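PDB 1I5P: pesticidal crystal protein Cry2Aa from Bacillus thuringiensis serovar kurstaki, which kills dipteran and lepidopteran larvae by binding to their midgut epithelial cells and promoting colloid-osmotic lysis. Local coordinates for residues S542-S551 with F617-T627; F253-L261 with E514-S522. All blocks are in the same frame, centred on the assembly; numbering follows the deposited sequence.

Interaction 1. Residues S542-S551 with F617-T627; sequences SYNLYLRVSS and FDLMNIMFVPT
Asn-544 and Val-625, Tyr-546 and Met-623, and Ser-550 and Asp-618 form hydrogen-bonded pairs between antiparallel strands whose axes come within 4.4 Å and run at 138° to each other. The register slips by one just after Arg-548. Met-620 and Asn-621 both face Arg-548, a classic beta bulge. Met-620 N donates to Arg-548 O at 2.8 Å, and Asn-621 N donates to the same oxygen.

On one face of the sheet, Leu-545 lays CD1 over the ring of Phe-624, 3.9 Å from the centroid, in a CH-pi contact. Leu-547 lies alongside Ile-622. Val-549 presses CB against Phe-617 CZ at 3.5 Å. This face looks inward in the lectin-like, jelly-roll beta sandwich of the toxin, and strands 555-561 and 602-610 of the other sheet pack on it.

The other face carries Tyr-546, Arg-548 and Met-623. In Met-623, CG lies between the backbone N and the carbonyl carbon (chi1 45°), and the chain bends at chi2. Its CE thereby reaches Arg-548 CB at 3.6 Å. The guanidinium of Arg-548 forms a salt bridge with Asp-589 and a hydrogen bond to Ser-260 O. Tyr-546 CD1 meets Val-625 CG2 at 3.8 Å. Near the bulge-side end of the pairing, a water joins Ser-550 OG to Asp-618 OD2. Ser-550 OG is also hydrogen-bonded to Arg-586 N, and Asp-618 has a further partner in Ser-522.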
loop_
_atom_site.group_PDB
_atom_site.type_symbol
_atom_site.label_atom_id
_atom_site.label_comp_id
_atom_site.label_asym_id
_atom_site.label_seq_id
_atom_site.Cartn_x
_atom_site.Cartn_y
_atom_site.Cartn_z
ATOM N N SER A 542 1.223 -23.035 15.278
ATOM C CA SER A 542 0.061 -22.518 15.982
ATOM C C SER A 542 0.248 -21.032 16.246
ATOM O O SER A 542 1.330 -20.588 16.625
ATOM C CB SER A 542 -0.143 -23.256 17.304
ATOM O OG SER A 542 -0.857 -24.461 17.092
ATOM N N TYR A 543 -0.817 -20.267 16.046
ATOM C CA TYR A 543 -0.767 -18.826 16.244
ATOM C C TYR A 543 -1.985 -18.310 16.979
ATOM O O TYR A 543 -3.026 -18.970 17.027
ATOM C CB TYR A 543 -0.728 -18.091 14.896
ATOM C CG TYR A 543 0.432 -18.410 13.976
ATOM C CD1 TYR A 543 0.383 -19.499 13.107
ATOM C CD2 TYR A 543 1.568 -17.594 13.950
ATOM C CE1 TYR A 543 1.441 -19.770 12.229
ATOM C CE2 TYR A 543 2.628 -17.859 13.082
ATOM C CZ TYR A 543 2.559 -18.945 12.226
ATOM O OH TYR A 543 3.621 -19.207 11.383
ATOM N N ASN A 544 -1.848 -17.121 17.556
ATOM C CA ASN A 544 -2.981 -16.469 18.194
ATOM C C ASN A 544 -3.538 -15.611 17.069
ATOM O O ASN A 544 -2.805 -14.845 16.438
ATOM C CB ASN A 544 -2.548 -15.560 19.344
ATOM C CG ASN A 544 -2.361 -16.307 20.639
ATOM O OD1 ASN A 544 -3.149 -17.189 20.980
ATOM N ND2 ASN A 544 -1.321 -15.945 21.384
ATOM N N LEU A 545 -4.823 -15.769 16.795
ATOM C CA LEU A 545 -5.457 -14.997 15.749
ATOM C C LEU A 545 -5.985 -13.694 16.317
ATOM O O LEU A 545 -6.748 -13.690 17.291
ATOM C CB LEU A 545 -6.610 -15.779 15.118
ATOM C CG LEU A 545 -7.463 -15.036 14.086
ATOM C CD1 LEU A 545 -6.626 -14.702 12.856
ATOM C CD2 LEU A 545 -8.654 -15.905 13.697
ATOM N N TYR A 546 -5.559 -12.590 15.713
ATOM C CA TYR A 546 -5.998 -11.266 16.114
ATOM C C TYR A 546 -6.726 -10.640 14.939
ATOM O O TYR A 546 -6.254 -10.689 13.804
ATOM C CB TYR A 546 -4.808 -10.368 16.477
ATOM C CG TYR A 546 -4.121 -10.687 17.786
ATOM C CD1 TYR A 546 -3.153 -11.684 17.858
ATOM C CD2 TYR A 546 -4.437 -9.986 18.955
ATOM C CE1 TYR A 546 -2.508 -11.982 19.060
ATOM C CE2 TYR A 546 -3.799 -10.276 20.163
ATOM C CZ TYR A 546 -2.836 -11.275 20.208
ATOM O OH TYR A 546 -2.214 -11.567 21.401
ATOM N N LEU A 547 -7.887 -10.063 15.202
ATOM C CA LEU A 547 -8.626 -9.395 14.145
ATOM C C LEU A 547 -8.631 -7.917 14.467
ATOM O O LEU A 547 -9.089 -7.511 15.536
ATOM C CB LEU A 547 -10.067 -9.912 14.048
ATOM C CG LEU A 547 -10.250 -11.372 13.611
ATOM C CD1 LEU A 547 -11.724 -11.650 13.383
ATOM C CD2 LEU A 547 -9.467 -11.645 12.334
ATOM N N ARG A 548 -8.074 -7.123 13.560
ATOM C CA ARG A 548 -8.061 -5.680 13.735
ATOM C C ARG A 548 -9.384 -5.225 13.144
ATOM O O ARG A 548 -9.647 -5.422 11.957
ATOM C CB ARG A 548 -6.886 -5.033 12.991
ATOM C CG ARG A 548 -6.918 -3.508 13.022
ATOM C CD ARG A 548 -5.555 -2.883 12.736
ATOM N NE ARG A 548 -4.606 -3.109 13.825
ATOM C CZ ARG A 548 -3.397 -2.557 13.896
ATOM N NH1 ARG A 548 -2.978 -1.738 12.941
ATOM N NH2 ARG A 548 -2.604 -2.822 14.928
ATOM N N VAL A 549 -10.228 -4.634 13.980
ATOM C CA VAL A 549 -11.536 -4.198 13.521
ATOM C C VAL A 549 -11.963 -2.882 14.135
ATOM O O VAL A 549 -11.394 -2.419 15.128
ATOM C CB VAL A 549 -12.626 -5.243 13.873
ATOM C CG1 VAL A 549 -12.125 -6.651 13.582
ATOM C CG2 VAL A 549 -13.018 -5.109 15.346
ATOM N N SER A 550 -12.990 -2.293 13.533
ATOM C CA SER A 550 -13.559 -1.049 14.023
ATOM C C SER A 550 -15.064 -1.270 14.076
ATOM O O SER A 550 -15.659 -1.753 13.114
ATOM C CB SER A 550 -13.237 0.114 13.086
ATOM O OG SER A 550 -13.829 1.312 13.565
ATOM N N SER A 551 -15.673 -0.925 15.202
ATOM C CA SER A 551 -17.107 -1.105 15.359
ATOM C C SER A 551 -17.680 0.024 16.209
ATOM O O SER A 551 -17.643 -0.033 17.439
ATOM C CB SER A 551 -17.390 -2.461 16.017
ATOM O OG SER A 551 -18.783 -2.709 16.116
ATOM N N PHE A 617 -19.625 -2.504 10.173
ATOM C CA PHE A 617 -18.485 -3.138 10.822
ATOM C C PHE A 617 -17.312 -3.095 9.852
ATOM O O PHE A 617 -17.459 -3.406 8.671
ATOM C CB PHE A 617 -18.819 -4.591 11.173
ATOM C CG PHE A 617 -17.682 -5.354 11.808
ATOM C CD1 PHE A 617 -17.643 -5.546 13.187
ATOM C CD2 PHE A 617 -16.672 -5.917 11.025
ATOM C CE1 PHE A 617 -16.626 -6.288 13.778
ATOM C CE2 PHE A 617 -15.647 -6.663 11.607
ATOM C CZ PHE A 617 -15.625 -6.849 12.986
ATOM N N ASP A 618 -16.146 -2.700 10.348
ATOM C CA ASP A 618 -14.949 -2.639 9.515
ATOM C C ASP A 618 -13.976 -3.756 9.866
ATOM O O ASP A 618 -13.434 -3.788 10.969
ATOM C CB ASP A 618 -14.227 -1.299 9.691
ATOM C CG ASP A 618 -14.785 -0.202 8.796
ATOM O OD1 ASP A 618 -14.428 -0.159 7.600
ATOM O OD2 ASP A 618 -15.582 0.618 9.292
ATOM N N LEU A 619 -13.762 -4.674 8.929
ATOM C CA LEU A 619 -12.803 -5.757 9.128
ATOM C C LEU A 619 -11.547 -5.124 8.526
ATOM O O LEU A 619 -11.439 -4.998 7.304
ATOM C CB LEU A 619 -13.199 -6.991 8.315
ATOM C CG LEU A 619 -12.939 -8.381 8.909
ATOM C CD1 LEU A 619 -12.642 -9.335 7.764
ATOM C CD2 LEU A 619 -11.786 -8.367 9.903
ATOM N N MET A 620 -10.610 -4.725 9.383
ATOM C CA MET A 620 -9.401 -4.043 8.929
ATOM C C MET A 620 -8.148 -4.870 8.658
ATOM O O MET A 620 -7.437 -4.608 7.682
ATOM C CB MET A 620 -9.093 -2.911 9.904
ATOM C CG MET A 620 -10.251 -1.922 10.002
ATOM S SD MET A 620 -10.070 -0.753 11.337
ATOM C CE MET A 620 -8.825 0.329 10.616
ATOM N N ASN A 621 -7.852 -5.841 9.518
ATOM C CA ASN A 621 -6.687 -6.691 9.300
ATOM C C ASN A 621 -6.849 -8.037 9.983
ATOM O O ASN A 621 -7.552 -8.169 10.986
ATOM C CB ASN A 621 -5.399 -6.029 9.804
ATOM C CG ASN A 621 -4.166 -6.442 8.985
ATOM O OD1 ASN A 621 -4.177 -7.458 8.281
ATOM N ND2 ASN A 621 -3.099 -5.649 9.079
ATOM N N ILE A 622 -6.183 -9.033 9.417
ATOM C CA ILE A 622 -6.208 -10.385 9.941
ATOM C C ILE A 622 -4.752 -10.704 10.226
ATOM O O ILE A 622 -3.930 -10.747 9.309
ATOM C CB ILE A 622 -6.767 -11.375 8.886
ATOM C CG1 ILE A 622 -8.194 -10.970 8.503
ATOM C CG2 ILE A 622 -6.748 -12.801 9.431
ATOM C CD1 ILE A 622 -8.707 -11.647 7.229
ATOM N N MET A 623 -4.417 -10.917 11.488
ATOM C CA MET A 623 -3.032 -11.209 11.812
ATOM C C MET A 623 -2.816 -12.405 12.712
ATOM O O MET A 623 -3.452 -12.541 13.760
ATOM C CB MET A 623 -2.357 -9.982 12.427
ATOM C CG MET A 623 -3.181 -9.300 13.472
ATOM S SD MET A 623 -3.921 -7.799 12.835
ATOM C CE MET A 623 -4.086 -6.891 14.368
ATOM N N PHE A 624 -1.915 -13.280 12.271
ATOM C CA PHE A 624 -1.553 -14.476 13.017
ATOM C C PHE A 624 -0.229 -14.160 13.695
ATOM O O PHE A 624 0.763 -13.833 13.035
ATOM C CB PHE A 624 -1.400 -15.674 12.080
ATOM C CG PHE A 624 -2.661 -16.027 11.346
ATOM C CD1 PHE A 624 -3.060 -15.295 10.240
ATOM C CD2 PHE A 624 -3.466 -17.074 11.783
ATOM C CE1 PHE A 624 -4.244 -15.596 9.572
ATOM C CE2 PHE A 624 -4.661 -17.383 11.119
ATOM C CZ PHE A 624 -5.044 -16.639 10.013
ATOM N N VAL A 625 -0.226 -14.252 15.017
ATOM C CA VAL A 625 0.957 -13.943 15.798
ATOM C C VAL A 625 1.403 -15.159 16.607
ATOM O O VAL A 625 0.572 -15.892 17.143
ATOM C CB VAL A 625 0.649 -12.761 16.750
ATOM C CG1 VAL A 625 1.894 -12.354 17.514
ATOM C CG2 VAL A 625 0.097 -11.587 15.936
ATOM N N PRO A 626 2.722 -15.398 16.690
ATOM C CA PRO A 626 3.207 -16.542 17.458
ATOM C C PRO A 626 2.599 -16.471 18.848
ATOM O O PRO A 626 2.594 -15.412 19.485
ATOM C CB PRO A 626 4.713 -16.338 17.436
ATOM C CG PRO A 626 4.916 -15.801 16.044
ATOM C CD PRO A 626 3.839 -14.733 15.998
ATOM N N THR A 627 2.074 -17.602 19.301
ATOM C CA THR A 627 1.407 -17.691 20.598
ATOM C C THR A 627 2.190 -17.190 21.809
ATOM O O THR A 627 1.598 -16.746 22.788
ATOM C CB THR A 627 0.962 -19.145 20.875
ATOM O OG1 THR A 627 2.115 -19.964 21.103
ATOM C CG2 THR A 627 0.201 -19.695 19.676
HETATM O O HOH W 1 0.213 -13.417 20.791
HETATM O O HOH W 2 -15.766 1.462 11.900
#

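Interaction 2. Residues F253-L261 with E514-S522; sequences FEYVSIWSL and EKFGNQGDS
Ser-257 and Gln-519 make the direct hydrogen bond of this contact. Gln-519 N donates to Ser-257 OG at 3.1 Å, and the bond is nearly straight, with 164° at the hydrogen. Ser-257 has OG anti to its carbonyl carbon (chi1 -71°), which turns the hydroxyl to the loop. There OG also lies 3.1 Å from Gly-517 CA.

Two waters add to the polar contact. One donates to Gly-517 O at 2.6 Å and is hydrogen-bonded to Ser-260 OG. It links the loop carbonyl to the residues just after the helix. The other is within hydrogen-bonding distance of Ser-257 O and Gly-517 O.

Apolar packing flanks the polar centre. Phe-253 and Phe-516 lie side by side and point the same way. Phe-253 CD2 meets Phe-516 CB at 3.5 Å, and the ring planes are inclined at 48°. Val-256 CG1 rests on Gly-517 CA at 3.7 Å, where the lack of a side chain lets the helix come close. Leu-261 CD1 touches Gln-519 CG at 3.9 Å.

The contact joins the N-terminal helical bundle to the C-terminal beta-sandwich domain. Helix 238-259 packs against helices 53-65, 170-193 and 202-232, and Phe-516 also reaches Ile-224 of the last. The loop connects strands 510-513 and 522-525, and the two carboxylate oxygens of Asp-582 accept hydrogen bonds from Phe-516 N and Gly-517 N.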
loop_
_atom_site.group_PDB
_atom_site.type_symbol
_atom_site.label_atom_id
_atom_site.label_comp_id
_atom_site.label_asym_id
_atom_site.label_seq_id
_atom_site.Cartn_x
_atom_site.Cartn_y
_atom_site.Cartn_z
ATOM N N PHE A 253 2.271 7.465 4.788
ATOM C CA PHE A 253 1.412 6.404 5.290
ATOM C C PHE A 253 1.922 4.983 5.375
ATOM O O PHE A 253 1.328 4.157 6.078
ATOM C CB PHE A 253 0.060 6.496 4.586
ATOM C CG PHE A 253 -0.614 7.810 4.828
ATOM C CD1 PHE A 253 -0.591 8.808 3.862
ATOM C CD2 PHE A 253 -1.137 8.106 6.087
ATOM C CE1 PHE A 253 -1.070 10.086 4.149
ATOM C CE2 PHE A 253 -1.614 9.372 6.383
ATOM C CZ PHE A 253 -1.579 10.367 5.415
ATOM N N GLU A 254 3.017 4.685 4.685
ATOM C CA GLU A 254 3.601 3.355 4.795
ATOM C C GLU A 254 4.067 3.279 6.241
ATOM O O GLU A 254 3.996 2.235 6.884
ATOM C CB GLU A 254 4.798 3.215 3.859
ATOM C CG GLU A 254 4.457 2.551 2.549
ATOM C CD GLU A 254 3.990 1.117 2.736
ATOM O OE1 GLU A 254 2.950 0.754 2.146
ATOM O OE2 GLU A 254 4.663 0.354 3.470
ATOM N N TYR A 255 4.526 4.417 6.754
ATOM C CA TYR A 255 5.003 4.503 8.129
ATOM C C TYR A 255 3.845 4.482 9.110
ATOM O O TYR A 255 3.885 3.772 10.110
ATOM C CB TYR A 255 5.830 5.776 8.314
ATOM C CG TYR A 255 6.979 5.863 7.339
ATOM C CD1 TYR A 255 7.092 6.930 6.447
ATOM C CD2 TYR A 255 7.946 4.861 7.293
ATOM C CE1 TYR A 255 8.146 6.989 5.526
ATOM C CE2 TYR A 255 8.999 4.912 6.384
ATOM C CZ TYR A 255 9.096 5.971 5.506
ATOM O OH TYR A 255 10.146 6.004 4.618
ATOM N N VAL A 256 2.808 5.260 8.835
ATOM C CA VAL A 256 1.665 5.278 9.731
ATOM C C VAL A 256 1.130 3.858 9.896
ATOM O O VAL A 256 0.753 3.458 10.996
ATOM C CB VAL A 256 0.544 6.181 9.195
ATOM C CG1 VAL A 256 -0.637 6.148 10.151
ATOM C CG2 VAL A 256 1.056 7.611 9.040
ATOM N N SER A 257 1.117 3.102 8.800
ATOM C CA SER A 257 0.632 1.719 8.810
ATOM C C SER A 257 1.530 0.754 9.587
ATOM O O SER A 257 1.065 -0.285 10.065
ATOM C CB SER A 257 0.481 1.203 7.385
ATOM O OG SER A 257 -0.612 1.831 6.732
ATOM N N ILE A 258 2.816 1.074 9.705
ATOM C CA ILE A 258 3.694 0.185 10.444
ATOM C C ILE A 258 3.756 0.546 11.928
ATOM O O ILE A 258 3.988 -0.328 12.764
ATOM C CB ILE A 258 5.128 0.161 9.850
ATOM C CG1 ILE A 258 5.864 -1.090 10.335
ATOM C CG2 ILE A 258 5.892 1.415 10.256
ATOM C CD1 ILE A 258 5.276 -2.396 9.824
ATOM N N TRP A 259 3.525 1.815 12.262
ATOM C CA TRP A 259 3.580 2.247 13.663
ATOM C C TRP A 259 2.631 1.474 14.576
ATOM O O TRP A 259 3.023 1.037 15.657
ATOM C CB TRP A 259 3.266 3.739 13.785
ATOM C CG TRP A 259 4.222 4.636 13.068
ATOM C CD1 TRP A 259 5.500 4.338 12.672
ATOM C CD2 TRP A 259 3.985 5.988 12.674
ATOM N NE1 TRP A 259 6.068 5.427 12.051
ATOM C CE2 TRP A 259 5.160 6.454 12.037
ATOM C CE3 TRP A 259 2.892 6.857 12.792
ATOM C CZ2 TRP A 259 5.272 7.746 11.523
ATOM C CZ3 TRP A 259 3.004 8.144 12.281
ATOM C CH2 TRP A 259 4.186 8.573 11.653
ATOM N N SER A 260 1.384 1.315 14.141
ATOM C CA SER A 260 0.399 0.607 14.941
ATOM C C SER A 260 0.663 -0.896 14.959
ATOM O O SER A 260 -0.117 -1.659 15.529
ATOM C CB SER A 260 -1.021 0.902 14.433
ATOM O OG SER A 260 -1.182 0.518 13.082
ATOM N N LEU A 261 1.757 -1.317 14.324
ATOM C CA LEU A 261 2.137 -2.730 14.312
ATOM C C LEU A 261 3.442 -2.918 15.084
ATOM O O LEU A 261 3.902 -4.040 15.267
ATOM C CB LEU A 261 2.292 -3.252 12.873
ATOM C CG LEU A 261 0.982 -3.352 12.078
ATOM C CD1 LEU A 261 1.272 -3.854 10.677
ATOM C CD2 LEU A 261 -0.006 -4.278 12.799
ATOM N N GLU A 514 -11.450 3.033 2.276
ATOM C CA GLU A 514 -10.108 3.600 2.334
ATOM C C GLU A 514 -9.543 3.754 3.753
ATOM O O GLU A 514 -10.256 4.162 4.676
ATOM C CB GLU A 514 -10.126 4.960 1.620
ATOM C CG GLU A 514 -8.936 5.853 1.900
ATOM C CD GLU A 514 -8.883 7.065 0.985
ATOM O OE1 GLU A 514 -9.814 7.898 1.039
ATOM O OE2 GLU A 514 -7.907 7.187 0.216
ATOM N N LYS A 515 -8.265 3.405 3.916
ATOM C CA LYS A 515 -7.565 3.532 5.197
ATOM C C LYS A 515 -6.170 4.102 4.954
ATOM O O LYS A 515 -5.588 3.894 3.895
ATOM C CB LYS A 515 -7.458 2.173 5.898
ATOM C CG LYS A 515 -8.795 1.627 6.368
ATOM C CD LYS A 515 -9.428 2.567 7.382
ATOM C CE LYS A 515 -10.867 2.172 7.680
ATOM N NZ LYS A 515 -11.719 2.276 6.462
ATOM N N PHE A 516 -5.631 4.819 5.934
ATOM C CA PHE A 516 -4.311 5.421 5.775
ATOM C C PHE A 516 -3.217 4.753 6.598
ATOM O O PHE A 516 -2.044 4.823 6.236
ATOM C CB PHE A 516 -4.377 6.917 6.106
ATOM C CG PHE A 516 -5.447 7.652 5.350
ATOM C CD1 PHE A 516 -6.653 7.975 5.964
ATOM C CD2 PHE A 516 -5.268 7.983 4.011
ATOM C CE1 PHE A 516 -7.670 8.616 5.257
ATOM C CE2 PHE A 516 -6.282 8.625 3.292
ATOM C CZ PHE A 516 -7.485 8.941 3.919
ATOM N N GLY A 517 -3.595 4.110 7.699
ATOM C CA GLY A 517 -2.605 3.439 8.527
ATOM C C GLY A 517 -3.013 2.015 8.848
ATOM O O GLY A 517 -2.808 1.542 9.965
ATOM N N ASN A 518 -3.579 1.323 7.862
ATOM C CA ASN A 518 -4.060 -0.043 8.050
ATOM C C ASN A 518 -3.455 -1.064 7.077
ATOM O O ASN A 518 -4.000 -2.159 6.906
ATOM C CB ASN A 518 -5.587 -0.045 7.906
ATOM C CG ASN A 518 -6.212 -1.388 8.226
ATOM O OD1 ASN A 518 -6.054 -1.913 9.326
ATOM N ND2 ASN A 518 -6.933 -1.951 7.259
ATOM N N GLN A 519 -2.332 -0.717 6.455
ATOM C CA GLN A 519 -1.678 -1.603 5.485
ATOM C C GLN A 519 -2.669 -2.015 4.399
ATOM O O GLN A 519 -2.687 -3.159 3.952
ATOM C CB GLN A 519 -1.119 -2.853 6.172
ATOM C CG GLN A 519 -0.051 -2.582 7.227
ATOM C CD GLN A 519 1.265 -2.080 6.647
ATOM O OE1 GLN A 519 2.216 -1.822 7.387
ATOM N NE2 GLN A 519 1.328 -1.945 5.326
ATOM N N GLY A 520 -3.492 -1.066 3.972
ATOM C CA GLY A 520 -4.474 -1.348 2.943
ATOM C C GLY A 520 -5.854 -0.946 3.407
ATOM O O GLY A 520 -6.031 -0.568 4.560
ATOM N N ASP A 521 -6.841 -1.031 2.523
ATOM C CA ASP A 521 -8.193 -0.641 2.901
ATOM C C ASP A 521 -8.897 -1.719 3.713
ATOM O O ASP A 521 -8.429 -2.854 3.812
ATOM C CB ASP A 521 -9.018 -0.289 1.654
ATOM C CG ASP A 521 -8.436 0.885 0.883
ATOM O OD1 ASP A 521 -7.689 1.689 1.494
ATOM O OD2 ASP A 521 -8.728 1.014 -0.329
ATOM N N SER A 522 -10.025 -1.346 4.308
ATOM C CA SER A 522 -10.797 -2.276 5.116
ATOM C C SER A 522 -12.049 -2.741 4.380
ATOM O O SER A 522 -12.419 -2.189 3.336
ATOM C CB SER A 522 -11.193 -1.626 6.448
ATOM O OG SER A 522 -12.057 -0.517 6.244
HETATM O O HOH W 3 -1.440 -1.046 10.166
HETATM O O HOH W 4 -3.107 2.482 12.327
#

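Interaction 1 is internal to the beta-sandwich domain, whereas interaction 2 joins that domain to the helical bundle. Their centres are about 14 Å apart, and they touch directly. Asn-518 ND2 probably donates to Met-620 O at 2.7 Å, tying the loop to the bulge of strand 617-626. Ser-522 OG and Asp-618 OD1, 2.8 Å apart, form a second probable hydrogen bond where strand 522-525 pairs with strand 617-626. Arg-548 CD packs 3.6 Å from Asn-518 OD1. Arg-548 thus touches both the loop, at Asn-518, and the helical side, at Ser-260.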